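Local coordinates for putative SnoaL-like polyketide cyclase (Shewanella denitrificans, PDB 3LZA), which is of unknown function but belongs to the SnoaL-like branch of the NTF2 clan and may act as a polyketide cyclase or a related lyase, at residues A[12-17]-A[69-74]; A[19-24]-A[65-70]; A[96-101]-A[136-141]; A[103-108]-A[132-137]. All blocks are in the same frame, centred on the assembly; numbering follows the deposited sequence. Where two conformers were deposited one is given.

Interactions 1 and 2 join the same two elements, helix 8-21 and the edge strand 66-77, and share F69; their centres lie about 11 Å apart, the first toward the bulge at E72 and H73 and the second at the end of the helix. Interactions 3 and 4 fasten the C-terminal helix 131-139. Their centres are about 9 Å apart, and they meet where Q141 NE2 reaches D104 O at 2.9 Å and where F96 and K98 pack on I103. The two pairs stay separate, with about 17 Å between the centres of interactions 2 and 4, although both reach the one curved sheet. None of the four contacts includes a bound ligand, and all are described as contacts of the fold.

Interaction 1: A[12-17]-A[69-74]; sequences LALGYI and FNIEHM
L14 and I17 of helix 8-21 face I71, M74 and F69 of strand 66-77, in a helix-against-sheet contact of the cone-shaped alpha+beta fold of the NTF2 clan. The contact is wholly apolar, and no hydrogen bond crosses it. Two bumps on the helix, one turn apart, fit against two features of the strand. The first is the fork of L14. Its CD2 branch settles into the notch between the side chains of I71 and M74, 3.8 Å from I71 CD1 and 3.7 Å from M74 SE. M74 SE makes one wall of this notch, and the bend at the last torsion (chi3 -85°) turns CE back toward the helix, 4.0 Å from L14 CG. A13 CB makes a looser contact, 4.4 Å from M74 CE.

The second bump is I17, whose CB points at the strand. Its CD1 comes to the edge of the F69 ring, near the ring plane, and its CG2 lies by F69 CB and CD2. One face of that ring is occupied by I71 CG1, 3.8 Å above the ring plane and over its centre, so that I71 both roofs the phenyl group and walls the notch holding L14. Beyond the two segments, F69 stacks with Y87 and A13 rests on V81 and L113 of the sheet. At E72 and H73 a classic beta bulge opposite I84 turns the strand, and past this corner M74 faces the helix again. At the other end of the contact, I17 CD1 stops 4.0 Å from F69 CD2.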
loop_
_atom_site.group_PDB
_atom_site.type_symbol
_atom_site.label_atom_id
_atom_site.label_comp_id
_atom_site.label_asym_id
_atom_site.label_seq_id
_atom_site.Cartn_x
_atom_site.Cartn_y
_atom_site.Cartn_z
ATOM N N LEU A 12 -13.106 -13.057 2.040
ATOM C CA LEU A 12 -13.988 -11.858 2.082
ATOM C C LEU A 12 -13.536 -10.822 1.091
ATOM O O LEU A 12 -14.337 -10.271 0.337
ATOM C CB LEU A 12 -13.990 -11.180 3.459
ATOM C CG LEU A 12 -15.054 -11.575 4.465
ATOM C CD1 LEU A 12 -14.941 -10.704 5.717
ATOM C CD2 LEU A 12 -16.442 -11.462 3.824
ATOM N N ALA A 13 -12.230 -10.531 1.089
ATOM C CA ALA A 13 -11.666 -9.525 0.181
ATOM C C ALA A 13 -11.795 -9.903 -1.289
ATOM O O ALA A 13 -12.080 -9.030 -2.135
ATOM C CB ALA A 13 -10.217 -9.249 0.503
ATOM N N LEU A 14 -11.604 -11.175 -1.613
ATOM C CA LEU A 14 -11.761 -11.619 -3.021
ATOM C C LEU A 14 -13.208 -11.540 -3.513
ATOM O O LEU A 14 -13.452 -11.193 -4.694
ATOM C CB LEU A 14 -11.187 -13.033 -3.241
ATOM C CG LEU A 14 -9.654 -13.171 -3.223
ATOM C CD1 LEU A 14 -9.201 -14.625 -3.421
ATOM C CD2 LEU A 14 -8.962 -12.234 -4.241
ATOM N N GLY A 15 -14.133 -11.804 -2.595
ATOM C CA GLY A 15 -15.583 -11.728 -2.875
ATOM C C GLY A 15 -15.990 -10.309 -3.199
ATOM O O GLY A 15 -16.805 -10.060 -4.096
ATOM N N TYR A 16 -15.416 -9.385 -2.438
ATOM C CA TYR A 16 -15.630 -7.952 -2.613
ATOM C C TYR A 16 -15.066 -7.477 -3.926
ATOM O O TYR A 16 -15.780 -6.865 -4.718
ATOM C CB TYR A 16 -14.991 -7.203 -1.420
ATOM C CG TYR A 16 -15.057 -5.711 -1.521
ATOM C CD1 TYR A 16 -14.086 -5.019 -2.197
ATOM C CD2 TYR A 16 -16.104 -4.986 -0.947
ATOM C CE1 TYR A 16 -14.129 -3.665 -2.300
ATOM C CE2 TYR A 16 -16.170 -3.612 -1.048
ATOM C CZ TYR A 16 -15.199 -2.942 -1.738
ATOM O OH TYR A 16 -15.210 -1.553 -1.850
ATOM N N ILE A 17 -13.814 -7.852 -4.220
ATOM C CA ILE A 17 -13.177 -7.486 -5.497
ATOM C C ILE A 17 -13.912 -8.140 -6.703
ATOM O O ILE A 17 -14.039 -7.568 -7.760
ATOM C CB ILE A 17 -11.669 -7.868 -5.479
ATOM C CG1 ILE A 17 -10.910 -6.965 -4.483
ATOM C CG2 ILE A 17 -11.057 -7.852 -6.870
ATOM C CD1 ILE A 17 -10.902 -5.516 -4.833
ATOM N N PHE A 69 -8.876 -6.643 -11.581
ATOM C CA PHE A 69 -7.758 -6.390 -10.677
ATOM C C PHE A 69 -6.927 -7.663 -10.665
ATOM O O PHE A 69 -7.305 -8.730 -10.076
ATOM C CB PHE A 69 -8.280 -6.021 -9.274
ATOM C CG PHE A 69 -7.208 -5.644 -8.252
ATOM C CD1 PHE A 69 -5.939 -5.187 -8.628
ATOM C CD2 PHE A 69 -7.508 -5.716 -6.906
ATOM C CE1 PHE A 69 -4.965 -4.840 -7.654
ATOM C CE2 PHE A 69 -6.536 -5.349 -5.898
ATOM C CZ PHE A 69 -5.266 -4.895 -6.298
ATOM N N ASN A 70 -5.829 -7.557 -11.399
ATOM C CA ASN A 70 -4.833 -8.613 -11.554
ATOM C C ASN A 70 -3.903 -8.614 -10.310
ATOM O O ASN A 70 -3.054 -7.757 -10.168
ATOM C CB ASN A 70 -4.096 -8.375 -12.878
ATOM C CG ASN A 70 -5.050 -8.344 -14.070
ATOM O OD1 ASN A 70 -5.126 -7.348 -14.854
ATOM N ND2 ASN A 70 -5.800 -9.412 -14.214
ATOM N N ILE A 71 -4.142 -9.562 -9.413
ATOM C CA ILE A 71 -3.507 -9.588 -8.092
ATOM C C ILE A 71 -2.190 -10.418 -8.125
ATOM O O ILE A 71 -2.179 -11.668 -8.315
ATOM C CB ILE A 71 -4.486 -10.085 -6.965
ATOM C CG1 ILE A 71 -5.713 -9.143 -6.890
ATOM C CG2 ILE A 71 -3.753 -10.125 -5.633
ATOM C CD1 ILE A 71 -6.788 -9.583 -5.976
ATOM N N GLU A 72 -1.076 -9.738 -7.867
ATOM C CA GLU A 72 0.259 -10.380 -7.858
ATOM C C GLU A 72 0.485 -11.057 -6.514
ATOM O O GLU A 72 1.044 -12.157 -6.452
ATOM C CB GLU A 72 1.361 -9.347 -8.097
ATOM C CG GLU A 72 1.276 -8.688 -9.439
ATOM C CD GLU A 72 2.443 -7.740 -9.721
ATOM O OE1 GLU A 72 3.608 -8.193 -9.665
ATOM O OE2 GLU A 72 2.196 -6.547 -10.010
ATOM N N HIS A 73 0.025 -10.395 -5.456
ATOM C CA HIS A 73 0.210 -10.884 -4.108
ATOM C C HIS A 73 -0.837 -10.266 -3.176
ATOM O O HIS A 73 -1.180 -9.087 -3.303
ATOM C CB HIS A 73 1.615 -10.557 -3.583
ATOM C CG HIS A 73 1.905 -11.186 -2.247
ATOM N ND1 HIS A 73 1.663 -12.520 -1.983
ATOM C CD2 HIS A 73 2.366 -10.653 -1.089
ATOM C CE1 HIS A 73 1.995 -12.783 -0.730
ATOM N NE2 HIS A 73 2.419 -11.667 -0.163
HETATM N N MSE A 74 -1.285 -11.065 -2.207
HETATM C CA MSE A 74 -2.158 -10.553 -1.158
HETATM C C MSE A 74 -1.828 -11.186 0.148
HETATM O O MSE A 74 -1.307 -12.327 0.190
HETATM C CB MSE A 74 -3.637 -10.771 -1.496
HETATM C CG MSE A 74 -4.068 -12.190 -1.516
HETATM SE SE MSE A 74 -5.822 -12.200 -2.276
HETATM C CE MSE A 74 -6.862 -11.840 -0.659
#

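Interaction 2: A[19-24]-A[65-70]; sequences ALTEHD and LEFDFN
The backbones come closest at T21 and D68, with 5.5 Å between T21 CA and D68 CA, where helix 8-21 ends beside the start of strand 66-77. F67 fills the angle between them. T21 CG2 lies over one face of its ring, displaced toward the rim, in a CH-pi contact 4.2 Å from the centroid and 25° off the normal. The carbonyl oxygen of L20 stands at the ring edge instead. H23 arrives rim to rim, its imidazole nearly parallel to the phenyl plane (14°) but with neither ring over the other; H23 CE1 is 3.7 Å from F67 CD2. H61 meets both rings.

With OG1 of T21 set between its backbone N and carbonyl carbon (chi1 58°), the methyl is left to face F67, and the hydroxyl binds I17 O one turn back along the helix. Water 1 donates to T21 OG1 at 3.1 Å and to D68 OD1, while water 2 accepts from F69 N at 2.9 Å and makes weak bonds to the same two side-chain atoms. Solvent thus spans the outer side, where no direct hydrogen bond crosses. The helix finishes in a Schellman motif, with H23 at positive phi as C-prime and D24 N bonded to A19 O.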
loop_
_atom_site.group_PDB
_atom_site.type_symbol
_atom_site.label_atom_id
_atom_site.label_comp_id
_atom_site.label_asym_id
_atom_site.label_seq_id
_atom_site.Cartn_x
_atom_site.Cartn_y
_atom_site.Cartn_z
ATOM N N ALA A 19 -17.145 -8.761 -6.963
ATOM C CA ALA A 19 -18.376 -7.963 -7.150
ATOM C C ALA A 19 -18.035 -6.590 -7.753
ATOM O O ALA A 19 -18.704 -6.121 -8.669
ATOM C CB ALA A 19 -19.190 -7.843 -5.801
ATOM N N LEU A 20 -16.986 -5.945 -7.258
ATOM C CA LEU A 20 -16.610 -4.633 -7.772
ATOM C C LEU A 20 -16.241 -4.741 -9.231
ATOM O O LEU A 20 -16.632 -3.865 -10.049
ATOM C CB LEU A 20 -15.396 -4.059 -6.979
ATOM C CG LEU A 20 -14.725 -2.752 -7.454
ATOM C CD1 LEU A 20 -15.669 -1.610 -7.369
ATOM C CD2 LEU A 20 -13.384 -2.473 -6.638
ATOM N N THR A 21 -15.398 -5.717 -9.568
ATOM C CA THR A 21 -14.838 -5.731 -10.951
ATOM C C THR A 21 -15.848 -6.320 -11.953
ATOM O O THR A 21 -15.736 -6.072 -13.155
ATOM C CB THR A 21 -13.477 -6.425 -11.117
ATOM O OG1 THR A 21 -13.584 -7.786 -10.675
ATOM C CG2 THR A 21 -12.383 -5.696 -10.371
ATOM N N GLU A 22 -16.803 -7.101 -11.437
ATOM C CA GLU A 22 -17.930 -7.576 -12.260
ATOM C C GLU A 22 -19.081 -6.581 -12.373
ATOM O O GLU A 22 -20.114 -6.908 -12.989
ATOM C CB GLU A 22 -18.453 -8.908 -11.725
ATOM C CG GLU A 22 -17.526 -10.039 -12.085
ATOM C CD GLU A 22 -17.973 -11.374 -11.549
ATOM O OE1 GLU A 22 -19.053 -11.472 -10.910
ATOM O OE2 GLU A 22 -17.229 -12.346 -11.777
ATOM N N HIS A 23 -18.891 -5.380 -11.824
ATOM C CA HIS A 23 -19.929 -4.349 -11.818
ATOM C C HIS A 23 -21.259 -4.882 -11.251
ATOM O O HIS A 23 -22.355 -4.570 -11.742
ATOM C CB HIS A 23 -20.133 -3.731 -13.210
ATOM C CG HIS A 23 -18.868 -3.442 -13.948
ATOM N ND1 HIS A 23 -17.931 -2.525 -13.508
ATOM C CD2 HIS A 23 -18.394 -3.942 -15.113
ATOM C CE1 HIS A 23 -16.927 -2.489 -14.368
ATOM N NE2 HIS A 23 -17.189 -3.328 -15.355
ATOM N N ASP A 24 -21.146 -5.698 -10.193
ATOM C CA ASP A 24 -22.306 -6.353 -9.608
ATOM C C ASP A 24 -22.696 -5.588 -8.340
ATOM O O ASP A 24 -22.181 -5.851 -7.261
ATOM C CB ASP A 24 -21.963 -7.816 -9.316
ATOM C CG ASP A 24 -23.030 -8.560 -8.563
ATOM O OD1 ASP A 24 -24.121 -8.007 -8.273
ATOM O OD2 ASP A 24 -22.770 -9.750 -8.211
ATOM N N LEU A 65 -15.929 -2.141 -20.884
ATOM C CA LEU A 65 -15.937 -3.453 -21.564
ATOM C C LEU A 65 -15.212 -4.493 -20.741
ATOM O O LEU A 65 -15.689 -5.651 -20.594
ATOM C CB LEU A 65 -15.300 -3.357 -22.955
ATOM C CG LEU A 65 -16.034 -2.451 -23.923
ATOM C CD1 LEU A 65 -15.164 -2.192 -25.143
ATOM C CD2 LEU A 65 -17.412 -2.994 -24.340
ATOM N N GLU A 66 -14.076 -4.085 -20.157
ATOM C CA GLU A 66 -13.270 -4.966 -19.308
ATOM C C GLU A 66 -12.771 -4.200 -18.102
ATOM O O GLU A 66 -12.393 -3.033 -18.197
ATOM C CB GLU A 66 -12.076 -5.522 -20.095
ATOM C CG GLU A 66 -12.451 -6.344 -21.277
ATOM C CD GLU A 66 -11.255 -6.703 -22.150
ATOM O OE1 GLU A 66 -10.083 -6.446 -21.784
ATOM O OE2 GLU A 66 -11.494 -7.216 -23.211
ATOM N N PHE A 67 -12.793 -4.857 -16.945
ATOM C CA PHE A 67 -12.293 -4.280 -15.691
ATOM C C PHE A 67 -11.886 -5.451 -14.831
ATOM O O PHE A 67 -12.717 -6.317 -14.536
ATOM C CB PHE A 67 -13.383 -3.486 -14.951
ATOM C CG PHE A 67 -12.911 -2.810 -13.715
ATOM C CD1 PHE A 67 -11.666 -2.181 -13.666
ATOM C CD2 PHE A 67 -13.733 -2.734 -12.610
ATOM C CE1 PHE A 67 -11.230 -1.530 -12.478
ATOM C CE2 PHE A 67 -13.293 -2.124 -11.424
ATOM C CZ PHE A 67 -12.052 -1.540 -11.363
ATOM N N ASP A 68 -10.601 -5.531 -14.496
ATOM C CA ASP A 68 -10.092 -6.611 -13.636
ATOM C C ASP A 68 -9.008 -6.048 -12.752
ATOM O O ASP A 68 -8.334 -5.060 -13.100
ATOM C CB ASP A 68 -9.511 -7.739 -14.476
ATOM C CG ASP A 68 -10.577 -8.539 -15.204
ATOM O OD1 ASP A 68 -11.203 -9.457 -14.591
ATOM O OD2 ASP A 68 -10.769 -8.249 -16.388
ATOM N N PHE A 69 -8.876 -6.643 -11.581
ATOM C CA PHE A 69 -7.758 -6.390 -10.677
ATOM C C PHE A 69 -6.927 -7.663 -10.665
ATOM O O PHE A 69 -7.305 -8.730 -10.076
ATOM C CB PHE A 69 -8.280 -6.021 -9.274
ATOM C CG PHE A 69 -7.208 -5.644 -8.252
ATOM C CD1 PHE A 69 -5.939 -5.187 -8.628
ATOM C CD2 PHE A 69 -7.508 -5.716 -6.906
ATOM C CE1 PHE A 69 -4.965 -4.840 -7.654
ATOM C CE2 PHE A 69 -6.536 -5.349 -5.898
ATOM C CZ PHE A 69 -5.266 -4.895 -6.298
ATOM N N ASN A 70 -5.829 -7.557 -11.399
ATOM C CA ASN A 70 -4.833 -8.613 -11.554
ATOM C C ASN A 70 -3.903 -8.614 -10.310
ATOM O O ASN A 70 -3.054 -7.757 -10.168
ATOM C CB ASN A 70 -4.096 -8.375 -12.878
ATOM C CG ASN A 70 -5.050 -8.344 -14.070
ATOM O OD1 ASN A 70 -5.126 -7.348 -14.854
ATOM N ND2 ASN A 70 -5.800 -9.412 -14.214
HETATM O O HOH W 1 -14.202 -9.229 -13.297
HETATM O O HOH W 2 -10.497 -9.008 -11.386
#

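Interaction 3: A[96-101]-A[136-141]; sequences FGKPGK and DQLQSQ
A type II beta turn, K98 to K101, in the loop between strands 80-93 and 102-115 meets the C-terminal end of the chain, from L138 on helix 131-139 to the terminal carboxylate of Q141. K98 and K101 reach across from it to the C-terminal end. The K98 chain bends at its second torsion (chi2 -86°) and then runs straight, which carries NZ to two oxygens: Q141 O at 2.9 Å, and L138 O more weakly at 3.1 Å. The ammonium approaches Q141 O from above the carbonyl plane, 43° out of it, not along a lone pair.

K101, extended beyond CG, pairs with the other carboxylate oxygen, its NZ 3.1 Å from Q141 OXT in a salt bridge whose hydrogen bond is weak. On the apolar side, L138 CD1 touches F96 CB at 3.8 Å, the two side chains crossing at about a right angle. Q141 itself is tied to strand 102-115 through its amide, which binds D104 O. S140 OG folds back onto Q137 O at 2.8 Å. With a lysine at each oxygen, the terminal carboxylate is probably stabilised in its charged form, and K98, which also meets L138 O near the C-terminal end of the helix, probably adds a favourable charge interaction with the helix dipole.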
loop_
_atom_site.group_PDB
_atom_site.type_symbol
_atom_site.label_atom_id
_atom_site.label_comp_id
_atom_site.label_asym_id
_atom_site.label_seq_id
_atom_site.Cartn_x
_atom_site.Cartn_y
_atom_site.Cartn_z
ATOM N N PHE A 96 -11.814 9.683 -20.069
ATOM C CA PHE A 96 -10.348 9.770 -19.988
ATOM C C PHE A 96 -9.716 10.749 -20.971
ATOM O O PHE A 96 -8.521 10.650 -21.230
ATOM C CB PHE A 96 -9.742 8.395 -20.282
ATOM C CG PHE A 96 -10.214 7.331 -19.354
ATOM C CD1 PHE A 96 -9.585 7.135 -18.148
ATOM C CD2 PHE A 96 -11.305 6.520 -19.693
ATOM C CE1 PHE A 96 -10.036 6.143 -17.276
ATOM C CE2 PHE A 96 -11.772 5.538 -18.845
ATOM C CZ PHE A 96 -11.148 5.332 -17.625
ATOM N N GLY A 97 -10.509 11.667 -21.523
ATOM C CA GLY A 97 -10.033 12.647 -22.490
ATOM C C GLY A 97 -9.867 12.154 -23.922
ATOM O O GLY A 97 -9.207 12.808 -24.711
ATOM N N LYS A 98 -10.469 11.006 -24.259
ATOM C CA LYS A 98 -10.269 10.367 -25.555
ATOM C C LYS A 98 -11.604 9.936 -26.180
ATOM O O LYS A 98 -11.873 8.736 -26.346
ATOM C CB LYS A 98 -9.347 9.146 -25.402
ATOM C CG LYS A 98 -8.061 9.391 -24.595
ATOM C CD LYS A 98 -6.988 9.927 -25.493
ATOM C CE LYS A 98 -5.835 10.542 -24.750
ATOM N NZ LYS A 98 -4.874 11.048 -25.788
ATOM N N PRO A 99 -12.442 10.911 -26.552
ATOM C CA PRO A 99 -13.699 10.568 -27.210
ATOM C C PRO A 99 -13.448 9.877 -28.523
ATOM O O PRO A 99 -12.447 10.183 -29.213
ATOM C CB PRO A 99 -14.378 11.931 -27.467
ATOM C CG PRO A 99 -13.374 12.966 -27.166
ATOM C CD PRO A 99 -12.129 12.354 -26.641
ATOM N N GLY A 100 -14.375 8.993 -28.894
ATOM C CA GLY A 100 -14.363 8.346 -30.196
ATOM C C GLY A 100 -13.403 7.169 -30.269
ATOM O O GLY A 100 -13.164 6.648 -31.367
ATOM N N LYS A 101 -12.861 6.768 -29.106
ATOM C CA LYS A 101 -11.848 5.712 -29.000
ATOM C C LYS A 101 -12.174 4.784 -27.842
ATOM O O LYS A 101 -12.816 5.188 -26.887
ATOM C CB LYS A 101 -10.454 6.302 -28.739
ATOM C CG LYS A 101 -9.897 7.215 -29.821
ATOM C CD LYS A 101 -8.608 7.912 -29.339
ATOM C CE LYS A 101 -7.852 8.586 -30.503
ATOM N NZ LYS A 101 -7.046 9.768 -30.050
ATOM N N ASP A 136 0.744 8.258 -18.914
ATOM C CA ASP A 136 1.699 7.902 -19.968
ATOM C C ASP A 136 1.031 7.029 -21.055
ATOM O O ASP A 136 1.256 7.205 -22.254
ATOM C CB ASP A 136 2.897 7.116 -19.393
ATOM C CG ASP A 136 3.833 7.964 -18.506
ATOM O OD1 ASP A 136 3.866 9.219 -18.608
ATOM O OD2 ASP A 136 4.571 7.349 -17.719
ATOM N N GLN A 137 0.301 6.027 -20.623
ATOM C CA GLN A 137 -0.422 5.136 -21.545
ATOM C C GLN A 137 -1.484 5.879 -22.368
ATOM O O GLN A 137 -1.550 5.739 -23.604
ATOM C CB GLN A 137 -1.063 3.957 -20.775
ATOM C CG GLN A 137 -0.106 2.856 -20.287
ATOM C CD GLN A 137 -0.762 1.872 -19.361
ATOM O OE1 GLN A 137 -1.946 1.602 -19.484
ATOM N NE2 GLN A 137 0.009 1.307 -18.403
ATOM N N LEU A 138 -2.311 6.675 -21.704
ATOM C CA LEU A 138 -3.301 7.501 -22.414
ATOM C C LEU A 138 -2.713 8.506 -23.415
ATOM O O LEU A 138 -3.323 8.738 -24.465
ATOM C CB LEU A 138 -4.246 8.204 -21.419
ATOM C CG LEU A 138 -5.231 7.345 -20.634
ATOM C CD1 LEU A 138 -5.972 8.128 -19.622
ATOM C CD2 LEU A 138 -6.245 6.688 -21.593
ATOM N N GLN A 139 -1.530 9.088 -23.142
ATOM C CA GLN A 139 -0.885 10.021 -24.103
ATOM C C GLN A 139 -0.578 9.364 -25.452
ATOM O O GLN A 139 -0.572 10.043 -26.467
ATOM C CB GLN A 139 0.413 10.604 -23.543
ATOM C CG GLN A 139 0.226 11.624 -22.461
ATOM C CD GLN A 139 1.540 11.988 -21.770
ATOM O OE1 GLN A 139 2.590 12.098 -22.409
ATOM N NE2 GLN A 139 1.483 12.144 -20.451
ATOM N N SER A 140 -0.289 8.057 -25.443
ATOM C CA SER A 140 -0.016 7.289 -26.669
ATOM C C SER A 140 -1.280 6.816 -27.408
ATOM O O SER A 140 -1.190 6.326 -28.548
ATOM C CB SER A 140 0.893 6.077 -26.366
ATOM O OG SER A 140 0.267 5.051 -25.571
ATOM N N GLN A 141 -2.448 6.984 -26.785
ATOM C CA GLN A 141 -3.708 6.564 -27.389
ATOM C C GLN A 141 -4.519 7.753 -27.916
ATOM O O GLN A 141 -4.181 8.929 -27.706
ATOM C CB GLN A 141 -4.518 5.732 -26.390
ATOM C CG GLN A 141 -3.798 4.456 -25.941
ATOM C CD GLN A 141 -4.561 3.689 -24.889
ATOM O OE1 GLN A 141 -5.747 3.396 -25.060
ATOM N NE2 GLN A 141 -3.896 3.369 -23.786
ATOM O OXT GLN A 141 -5.526 7.550 -28.600
#

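Interaction 4: A[103-108]-A[132-137]; sequences IDIAIP and QTMSDQ
Q137 stretches out beyond CG (chi2 170°), carrying its amide from the helix to the backbone of A106, while M134 has CG anti to its backbone N (chi1 -171°) and brings its selenium to the isoleucines. The Q137 amide is gripped at both ends. A106 N donates to Q137 OE1 at 2.8 Å, in the carbonyl plane and on a lone pair. Q137 NE2 returns a bond of the same length to A106 O, with the acceptor close to the amide plane. The pair of hydrogen bonds fixes the amide's rotation and satisfies both backbone polar groups of A106. Water 3 adds a weak bond to Q137 OE1 and a firmer one to D104 O.

Beside it, M134 SE lies 3.5 Å from I107 CD1, the two side chains pointing the same way, and M134 CG touches I105 CD1 at 3.9 Å. T133 CG2 rests on P108 CD at 3.8 Å; its hydroxyl is held by D130. The helix runs nearly antiparallel to the strand (161°), with the axes 7.7 Å apart at their closest. I105 also packs on L89 of strand 80-93 and on L138 of the same helix, and P108 packs against H73 of the second subunit, which places this end of the contact at the dimer interface.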
loop_
_atom_site.group_PDB
_atom_site.type_symbol
_atom_site.label_atom_id
_atom_site.label_comp_id
_atom_site.label_asym_id
_atom_site.label_seq_id
_atom_site.Cartn_x
_atom_site.Cartn_y
_atom_site.Cartn_z
ATOM N N ILE A 103 -10.224 2.993 -25.057
ATOM C CA ILE A 103 -8.917 3.068 -24.411
ATOM C C ILE A 103 -8.633 1.753 -23.730
ATOM O O ILE A 103 -9.552 0.992 -23.456
ATOM C CB ILE A 103 -8.738 4.281 -23.452
ATOM C CG1 ILE A 103 -9.793 4.369 -22.379
ATOM C CG2 ILE A 103 -8.776 5.586 -24.249
ATOM C CD1 ILE A 103 -9.587 3.416 -21.196
ATOM N N ASP A 104 -7.362 1.485 -23.492
ATOM C CA ASP A 104 -6.958 0.255 -22.806
ATOM C C ASP A 104 -5.763 0.586 -21.893
ATOM O O ASP A 104 -4.702 1.005 -22.379
ATOM C CB ASP A 104 -6.575 -0.784 -23.896
ATOM C CG ASP A 104 -6.591 -2.252 -23.371
ATOM O OD1 ASP A 104 -5.651 -2.649 -22.652
ATOM O OD2 ASP A 104 -7.495 -3.040 -23.733
ATOM N N ILE A 105 -5.908 0.379 -20.595
ATOM C CA ILE A 105 -4.882 0.814 -19.637
ATOM C C ILE A 105 -4.634 -0.270 -18.594
ATOM O O ILE A 105 -5.514 -1.091 -18.324
ATOM C CB ILE A 105 -5.252 2.144 -18.936
ATOM C CG1 ILE A 105 -6.641 2.054 -18.293
ATOM C CG2 ILE A 105 -5.113 3.312 -19.925
ATOM C CD1 ILE A 105 -7.234 3.369 -17.694
ATOM N N ALA A 106 -3.409 -0.300 -18.058
ATOM C CA ALA A 106 -3.011 -1.294 -17.052
ATOM C C ALA A 106 -2.290 -0.471 -16.014
ATOM O O ALA A 106 -1.175 -0.024 -16.282
ATOM C CB ALA A 106 -2.083 -2.356 -17.639
ATOM N N ILE A 107 -2.964 -0.268 -14.869
ATOM C CA ILE A 107 -2.560 0.665 -13.807
ATOM C C ILE A 107 -2.019 -0.071 -12.578
ATOM O O ILE A 107 -2.784 -0.738 -11.892
ATOM C CB ILE A 107 -3.788 1.513 -13.321
ATOM C CG1 ILE A 107 -4.609 2.071 -14.486
ATOM C CG2 ILE A 107 -3.337 2.688 -12.429
ATOM C CD1 ILE A 107 -5.696 3.010 -14.031
ATOM N N PRO A 108 -0.716 0.077 -12.263
ATOM C CA PRO A 108 -0.247 -0.533 -11.007
ATOM C C PRO A 108 -0.974 0.060 -9.826
ATOM O O PRO A 108 -1.225 1.254 -9.797
ATOM C CB PRO A 108 1.198 -0.072 -10.942
ATOM C CG PRO A 108 1.591 -0.033 -12.404
ATOM C CD PRO A 108 0.404 0.551 -13.079
ATOM N N GLN A 132 0.506 8.340 -12.845
ATOM C CA GLN A 132 1.456 8.714 -13.904
ATOM C C GLN A 132 1.568 7.638 -15.001
ATOM O O GLN A 132 1.643 7.976 -16.191
ATOM C CB GLN A 132 2.853 9.100 -13.368
ATOM C CG GLN A 132 3.758 9.745 -14.416
ATOM C CD GLN A 132 3.210 11.073 -14.943
ATOM O OE1 GLN A 132 2.922 11.978 -14.169
ATOM N NE2 GLN A 132 3.021 11.163 -16.242
ATOM N N THR A 133 1.579 6.350 -14.616
ATOM C CA THR A 133 1.641 5.264 -15.611
ATOM C C THR A 133 0.363 5.329 -16.479
ATOM O O THR A 133 0.421 5.192 -17.707
ATOM C CB THR A 133 1.830 3.873 -14.913
ATOM O OG1 THR A 133 3.141 3.818 -14.334
ATOM C CG2 THR A 133 1.716 2.743 -15.895
HETATM N N MSE A 134 -0.776 5.638 -15.863
HETATM C CA MSE A 134 -2.038 5.754 -16.620
HETATM C C MSE A 134 -1.957 6.889 -17.632
HETATM O O MSE A 134 -2.335 6.724 -18.790
HETATM C CB MSE A 134 -3.236 6.021 -15.687
HETATM C CG MSE A 134 -4.592 5.935 -16.394
HETATM SE SE MSE A 134 -5.988 6.352 -15.141
HETATM C CE MSE A 134 -5.816 8.179 -15.375
ATOM N N SER A 135 -1.479 8.038 -17.177
ATOM C CA SER A 135 -1.318 9.203 -18.027
ATOM C C SER A 135 -0.399 8.899 -19.188
ATOM O O SER A 135 -0.719 9.264 -20.308
ATOM C CB SER A 135 -0.743 10.387 -17.250
ATOM O OG SER A 135 -0.742 11.545 -18.071
ATOM N N ASP A 136 0.744 8.258 -18.914
ATOM C CA ASP A 136 1.699 7.902 -19.968
ATOM C C ASP A 136 1.031 7.029 -21.055
ATOM O O ASP A 136 1.256 7.205 -22.254
ATOM C CB ASP A 136 2.897 7.116 -19.393
ATOM C CG ASP A 136 3.833 7.964 -18.506
ATOM O OD1 ASP A 136 3.866 9.219 -18.608
ATOM O OD2 ASP A 136 4.571 7.349 -17.719
ATOM N N GLN A 137 0.301 6.027 -20.623
ATOM C CA GLN A 137 -0.422 5.136 -21.545
ATOM C C GLN A 137 -1.484 5.879 -22.368
ATOM O O GLN A 137 -1.550 5.739 -23.604
ATOM C CB GLN A 137 -1.063 3.957 -20.775
ATOM C CG GLN A 137 -0.106 2.856 -20.287
ATOM C CD GLN A 137 -0.762 1.872 -19.361
ATOM O OE1 GLN A 137 -1.946 1.602 -19.484
ATOM N NE2 GLN A 137 0.009 1.307 -18.403
HETATM O O HOH W 3 -1.927 0.382 -22.560
#